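Local structure of kallikrein-10 (Homo sapiens, 5LPE) at residues 66-79 / 92-106. The protein is a secreted kallikrein-family member of the trypsin-like serine proteases, zymogen-like and inhibited by zinc, with a tumour-suppressor role in breast and prostate cancer. Residues are numbered along the deposited sequence; the frame is centred on the assembly and turned at random.
Sequences QLRRTTRSVVHPKY and DEHDLMLLKLARPVV. With ZN (zinc ion), chain F.
R68 reaches from strand 66-75 to the loop that follows strand 97-101. Its CB and CG lie against CD1 of L101, and CD then passes R103 O. A bend at chi2 (-68°) carries the guanidinium on to P104 O, which NE and NH2 both grip from one face of the carbonyl. The bond from R68 NH2 to P104 O is 2.8 Å long, with an N-H...O angle of 159°. NE also bonds weakly to R103 O, while R68 NH1 turns back to L67 O, 3.0 Å away and in the guanidinium plane. The R103 guanidinium stacks on one face, planes 20° apart. With an alanine here, lacking the guanidinium, P104 O would probably be left without its two donors from this side chain and the R103 guanidinium set free to turn.

Between the ends, the strands pair antiparallel, V74 and L98 exchanging two backbone bonds. A beta bulge between T70 and S73 shifts the register by one. The pair belongs to the N-terminal barrel of the trypsin fold, between strands 51-54 and 38-41.

Past the strands, K78 CD sits over the H94 ring, and the Y79 ring lies beside D95 CB. D92 OD2 (1.9 Å) and D95 OD2 (2.1 Å) bind the zinc ion with H44 ND1, and D95 OD2 is also hydrogen-bonded to S202 OG. D95 and H44 belong, by similarity, to the charge relay, so zinc bound here is likely to keep them from working as a catalytic pair, consistent with zinc inhibition.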
loop_
_atom_site.group_PDB
_atom_site.type_symbol
_atom_site.label_atom_id
_atom_site.label_comp_id
_atom_site.label_asym_id
_atom_site.label_seq_id
_atom_site.Cartn_x
_atom_site.Cartn_y
_atom_site.Cartn_z
ATOM N N GLN A 66 12.962 -13.668 -1.264
ATOM C CA GLN A 66 13.232 -13.737 0.149
ATOM C C GLN A 66 11.975 -13.845 0.936
ATOM O O GLN A 66 11.108 -13.020 0.833
ATOM C CB GLN A 66 14.084 -12.570 0.595
ATOM C CG GLN A 66 15.380 -12.517 -0.165
ATOM C CD GLN A 66 16.173 -11.232 -0.031
ATOM O OE1 GLN A 66 16.208 -10.608 1.009
ATOM N NE2 GLN A 66 16.861 -10.875 -1.095
ATOM N N LEU A 67 11.905 -14.884 1.742
ATOM C CA LEU A 67 10.759 -15.131 2.552
ATOM C C LEU A 67 11.041 -14.747 3.951
ATOM O O LEU A 67 12.085 -15.007 4.475
ATOM C CB LEU A 67 10.408 -16.607 2.543
ATOM C CG LEU A 67 9.741 -17.124 1.293
ATOM C CD1 LEU A 67 9.213 -18.525 1.470
ATOM C CD2 LEU A 67 8.619 -16.193 0.944
ATOM N N ARG A 68 10.079 -14.124 4.569
ATOM C CA ARG A 68 10.248 -13.797 5.978
ATOM C C ARG A 68 8.896 -13.953 6.646
ATOM O O ARG A 68 7.870 -14.123 5.993
ATOM C CB ARG A 68 10.773 -12.374 6.218
ATOM C CG ARG A 68 12.141 -12.086 5.672
ATOM C CD ARG A 68 13.227 -12.854 6.388
ATOM N NE ARG A 68 14.527 -12.296 6.037
ATOM C CZ ARG A 68 15.209 -12.634 4.949
ATOM N NH1 ARG A 68 14.719 -13.533 4.115
ATOM N NH2 ARG A 68 16.378 -12.072 4.697
ATOM N N ARG A 69 8.897 -13.913 7.961
ATOM C CA ARG A 69 7.658 -13.887 8.707
ATOM C C ARG A 69 7.675 -12.736 9.668
ATOM O O ARG A 69 8.721 -12.171 9.981
ATOM C CB ARG A 69 7.441 -15.148 9.491
ATOM C CG ARG A 69 7.306 -16.228 8.584
ATOM C CD ARG A 69 7.292 -17.421 9.348
ATOM N NE ARG A 69 8.523 -18.122 9.115
ATOM C CZ ARG A 69 8.592 -19.426 9.235
ATOM N NH1 ARG A 69 9.723 -20.071 8.966
ATOM N NH2 ARG A 69 7.451 -20.078 9.464
ATOM N N THR A 70 6.497 -12.423 10.158
ATOM C CA THR A 70 6.345 -11.258 10.999
ATOM C C THR A 70 6.271 -11.693 12.459
ATOM O O THR A 70 5.866 -12.814 12.782
ATOM C CB THR A 70 5.124 -10.439 10.559
ATOM O OG1 THR A 70 3.949 -11.229 10.674
ATOM C CG2 THR A 70 5.275 -10.061 9.100
ATOM N N THR A 71 6.787 -10.837 13.330
ATOM C CA THR A 71 6.626 -11.003 14.765
ATOM C C THR A 71 5.811 -9.841 15.317
ATOM O O THR A 71 4.628 -10.005 15.617
ATOM C CB THR A 71 7.989 -11.098 15.444
ATOM O OG1 THR A 71 8.817 -10.027 14.971
ATOM C CG2 THR A 71 8.654 -12.413 15.105
ATOM N N ARG A 72 6.403 -8.657 15.422
ATOM C CA ARG A 72 5.661 -7.506 15.916
ATOM C C ARG A 72 4.719 -7.006 14.840
ATOM O O ARG A 72 5.090 -6.897 13.665
ATOM C CB ARG A 72 6.613 -6.400 16.361
ATOM C CG ARG A 72 7.478 -6.797 17.550
ATOM C CD ARG A 72 8.239 -5.611 18.049
ATOM N NE ARG A 72 7.347 -4.579 18.544
ATOM C CZ ARG A 72 7.683 -3.296 18.628
ATOM N NH1 ARG A 72 8.893 -2.904 18.236
ATOM N NH2 ARG A 72 6.810 -2.406 19.101
ATOM N N SER A 73 3.474 -6.773 15.227
ATOM C CA SER A 73 2.494 -6.156 14.345
ATOM C C SER A 73 1.858 -5.006 15.103
ATOM O O SER A 73 1.010 -5.231 15.971
ATOM C CB SER A 73 1.441 -7.165 13.939
ATOM O OG SER A 73 0.778 -7.584 15.109
ATOM N N VAL A 74 2.194 -3.783 14.718
ATOM C CA VAL A 74 1.765 -2.601 15.445
ATOM C C VAL A 74 0.683 -1.924 14.613
ATOM O O VAL A 74 0.943 -1.355 13.545
ATOM C CB VAL A 74 2.940 -1.665 15.749
ATOM C CG1 VAL A 74 2.468 -0.447 16.518
ATOM C CG2 VAL A 74 3.986 -2.419 16.552
ATOM N N VAL A 75 -0.530 -2.019 15.088
ATOM C CA VAL A 75 -1.645 -1.342 14.458
ATOM C C VAL A 75 -1.663 0.082 14.971
ATOM O O VAL A 75 -1.316 0.334 16.131
ATOM C CB VAL A 75 -2.948 -2.095 14.762
ATOM C CG1 VAL A 75 -4.147 -1.261 14.382
ATOM C CG2 VAL A 75 -2.956 -3.427 14.036
ATOM N N HIS A 76 -2.003 1.028 14.105
ATOM C CA HIS A 76 -2.056 2.414 14.545
ATOM C C HIS A 76 -2.983 2.533 15.752
ATOM O O HIS A 76 -4.043 1.895 15.781
ATOM C CB HIS A 76 -2.535 3.342 13.427
ATOM C CG HIS A 76 -2.266 4.786 13.704
ATOM N ND1 HIS A 76 -3.208 5.630 14.251
ATOM C CD2 HIS A 76 -1.146 5.528 13.545
ATOM C CE1 HIS A 76 -2.682 6.831 14.407
ATOM N NE2 HIS A 76 -1.431 6.797 13.986
ATOM N N PRO A 77 -2.597 3.300 16.777
ATOM C CA PRO A 77 -3.434 3.384 17.986
ATOM C C PRO A 77 -4.831 3.923 17.728
ATOM O O PRO A 77 -5.791 3.472 18.362
ATOM C CB PRO A 77 -2.617 4.308 18.900
ATOM C CG PRO A 77 -1.675 5.045 17.977
ATOM C CD PRO A 77 -1.339 4.054 16.923
ATOM N N LYS A 78 -4.986 4.828 16.778
ATOM C CA LYS A 78 -6.275 5.423 16.460
ATOM C C LYS A 78 -7.108 4.563 15.515
ATOM O O LYS A 78 -8.174 5.006 15.076
ATOM C CB LYS A 78 -6.075 6.818 15.862
ATOM C CG LYS A 78 -5.422 7.816 16.803
ATOM C CD LYS A 78 -5.037 9.112 16.081
ATOM C CE LYS A 78 -4.377 10.093 17.038
ATOM N NZ LYS A 78 -3.172 9.489 17.657
ATOM N N TYR A 79 -6.652 3.365 15.169
ATOM C CA TYR A 79 -7.435 2.489 14.313
ATOM C C TYR A 79 -8.766 2.091 14.951
ATOM O O TYR A 79 -9.815 2.130 14.307
ATOM C CB TYR A 79 -6.641 1.244 13.975
ATOM C CG TYR A 79 -7.375 0.321 13.048
ATOM C CD1 TYR A 79 -7.911 0.787 11.851
ATOM C CD2 TYR A 79 -7.514 -1.022 13.352
ATOM C CE1 TYR A 79 -8.574 -0.061 10.991
ATOM C CE2 TYR A 79 -8.166 -1.879 12.497
ATOM C CZ TYR A 79 -8.694 -1.394 11.315
ATOM O OH TYR A 79 -9.352 -2.256 10.470
ATOM N N ASP A 92 -12.842 1.385 7.564
ATOM C CA ASP A 92 -11.735 1.417 8.509
ATOM C C ASP A 92 -11.080 2.781 8.470
ATOM O O ASP A 92 -10.701 3.274 7.403
ATOM C CB ASP A 92 -10.668 0.368 8.201
ATOM C CG ASP A 92 -11.200 -0.825 7.491
ATOM O OD1 ASP A 92 -11.703 -1.739 8.174
ATOM O OD2 ASP A 92 -11.060 -0.858 6.253
ATOM N N GLU A 93 -10.897 3.375 9.630
ATOM C CA GLU A 93 -10.291 4.689 9.683
ATOM C C GLU A 93 -8.977 4.609 10.454
ATOM O O GLU A 93 -8.896 3.933 11.490
ATOM C CB GLU A 93 -11.289 5.697 10.265
ATOM C CG GLU A 93 -12.677 5.752 9.521
ATOM C CD GLU A 93 -12.643 5.629 7.956
ATOM O OE1 GLU A 93 -13.682 5.210 7.375
ATOM O OE2 GLU A 93 -11.625 5.966 7.294
ATOM N N HIS A 94 -7.946 5.276 9.911
ATOM C CA HIS A 94 -6.553 5.128 10.345
ATOM C C HIS A 94 -6.045 3.699 10.150
ATOM O O HIS A 94 -5.319 3.173 10.998
ATOM C CB HIS A 94 -6.344 5.533 11.813
ATOM C CG HIS A 94 -6.546 6.989 12.105
ATOM N ND1 HIS A 94 -5.823 7.986 11.485
ATOM C CD2 HIS A 94 -7.366 7.611 12.988
ATOM C CE1 HIS A 94 -6.201 9.161 11.960
ATOM N NE2 HIS A 94 -7.138 8.960 12.872
ATOM N N ASP A 95 -6.380 3.047 9.031
ATOM C CA ASP A 95 -5.978 1.645 8.947
ATOM C C ASP A 95 -4.580 1.614 8.353
ATOM O O ASP A 95 -4.388 1.677 7.140
ATOM C CB ASP A 95 -6.967 0.769 8.174
ATOM C CG ASP A 95 -7.297 1.287 6.803
ATOM O OD1 ASP A 95 -7.006 2.474 6.523
ATOM O OD2 ASP A 95 -7.878 0.499 6.014
ATOM N N LEU A 96 -3.626 1.407 9.251
ATOM C CA LEU A 96 -2.198 1.326 9.022
ATOM C C LEU A 96 -1.686 0.310 10.021
ATOM O O LEU A 96 -2.113 0.304 11.175
ATOM C CB LEU A 96 -1.507 2.669 9.254
ATOM C CG LEU A 96 -0.847 3.304 8.044
ATOM C CD1 LEU A 96 -1.833 3.351 6.911
ATOM C CD2 LEU A 96 -0.356 4.682 8.425
ATOM N N MET A 97 -0.791 -0.551 9.581
ATOM C CA MET A 97 -0.238 -1.552 10.476
ATOM C C MET A 97 1.213 -1.744 10.068
ATOM O O MET A 97 1.522 -1.826 8.872
ATOM C CB MET A 97 -1.040 -2.855 10.383
ATOM C CG MET A 97 -0.575 -3.967 11.262
ATOM S SD MET A 97 -1.550 -5.491 11.065
ATOM C CE MET A 97 -1.463 -5.777 9.308
ATOM N N LEU A 98 2.101 -1.772 11.053
ATOM C CA LEU A 98 3.509 -2.015 10.799
ATOM C C LEU A 98 3.810 -3.458 11.173
ATOM O O LEU A 98 3.521 -3.893 12.296
ATOM C CB LEU A 98 4.393 -1.013 11.548
ATOM C CG LEU A 98 4.449 0.299 10.751
ATOM C CD1 LEU A 98 4.867 1.488 11.577
ATOM C CD2 LEU A 98 5.366 0.138 9.535
ATOM N N LEU A 99 4.329 -4.209 10.207
ATOM C CA LEU A 99 4.719 -5.598 10.392
ATOM C C LEU A 99 6.230 -5.668 10.553
ATOM O O LEU A 99 6.974 -5.182 9.693
ATOM C CB LEU A 99 4.268 -6.446 9.203
ATOM C CG LEU A 99 2.757 -6.656 9.137
ATOM C CD1 LEU A 99 2.424 -7.936 8.419
ATOM C CD2 LEU A 99 2.130 -6.669 10.522
ATOM N N LYS A 100 6.687 -6.270 11.643
ATOM C CA LYS A 100 8.115 -6.469 11.817
ATOM C C LYS A 100 8.525 -7.831 11.266
ATOM O O LYS A 100 7.903 -8.846 11.584
ATOM C CB LYS A 100 8.516 -6.346 13.280
ATOM C CG LYS A 100 10.024 -6.195 13.435
ATOM C CD LYS A 100 10.515 -6.882 14.677
ATOM C CE LYS A 100 11.729 -6.174 15.230
ATOM N NZ LYS A 100 12.678 -5.868 14.151
ATOM N N LEU A 101 9.568 -7.853 10.442
ATOM C CA LEU A 101 10.076 -9.116 9.915
ATOM C C LEU A 101 10.957 -9.830 10.943
ATOM O O LEU A 101 11.759 -9.209 11.650
ATOM C CB LEU A 101 10.856 -8.888 8.616
ATOM C CG LEU A 101 10.118 -8.198 7.465
ATOM C CD1 LEU A 101 10.911 -8.274 6.154
ATOM C CD2 LEU A 101 8.719 -8.768 7.296
ATOM N N ALA A 102 10.782 -11.149 11.033
ATOM C CA ALA A 102 11.561 -11.947 11.970
ATOM C C ALA A 102 13.041 -11.677 11.787
ATOM O O ALA A 102 13.736 -11.285 12.727
ATOM C CB ALA A 102 11.247 -13.431 11.774
ATOM N N ARG A 103 13.521 -11.816 10.558
ATOM C CA ARG A 103 14.897 -11.549 10.198
ATOM C C ARG A 103 14.957 -10.427 9.164
ATOM O O ARG A 103 14.073 -10.326 8.299
ATOM C CB ARG A 103 15.569 -12.813 9.638
ATOM C CG ARG A 103 15.472 -14.021 10.562
ATOM C CD ARG A 103 16.167 -15.254 9.980
ATOM N NE ARG A 103 15.346 -16.011 9.029
ATOM C CZ ARG A 103 15.618 -16.131 7.731
ATOM N NH1 ARG A 103 16.691 -15.543 7.209
ATOM N NH2 ARG A 103 14.823 -16.848 6.952
ATOM N N PRO A 104 15.986 -9.577 9.227
ATOM C CA PRO A 104 16.083 -8.456 8.285
ATOM C C PRO A 104 16.219 -8.927 6.847
ATOM O O PRO A 104 16.793 -9.979 6.556
ATOM C CB PRO A 104 17.352 -7.715 8.732
ATOM C CG PRO A 104 17.660 -8.226 10.090
ATOM C CD PRO A 104 17.120 -9.617 10.160
ATOM N N VAL A 105 15.676 -8.120 5.940
ATOM C CA VAL A 105 15.950 -8.293 4.525
ATOM C C VAL A 105 17.426 -8.005 4.264
ATOM O O VAL A 105 18.062 -7.219 4.977
ATOM C CB VAL A 105 15.027 -7.359 3.723
ATOM C CG1 VAL A 105 15.656 -6.943 2.427
ATOM C CG2 VAL A 105 13.709 -8.031 3.470
ATOM N N VAL A 106 17.994 -8.674 3.268
ATOM C CA VAL A 106 19.308 -8.312 2.753
ATOM C C VAL A 106 19.064 -7.344 1.603
ATOM O O VAL A 106 18.557 -7.747 0.556
ATOM C CB VAL A 106 20.097 -9.542 2.283
ATOM C CG1 VAL A 106 21.550 -9.178 1.998
ATOM C CG2 VAL A 106 20.007 -10.688 3.304
HETATM ZN ZN ZN F . -9.261 -1.014 5.812
#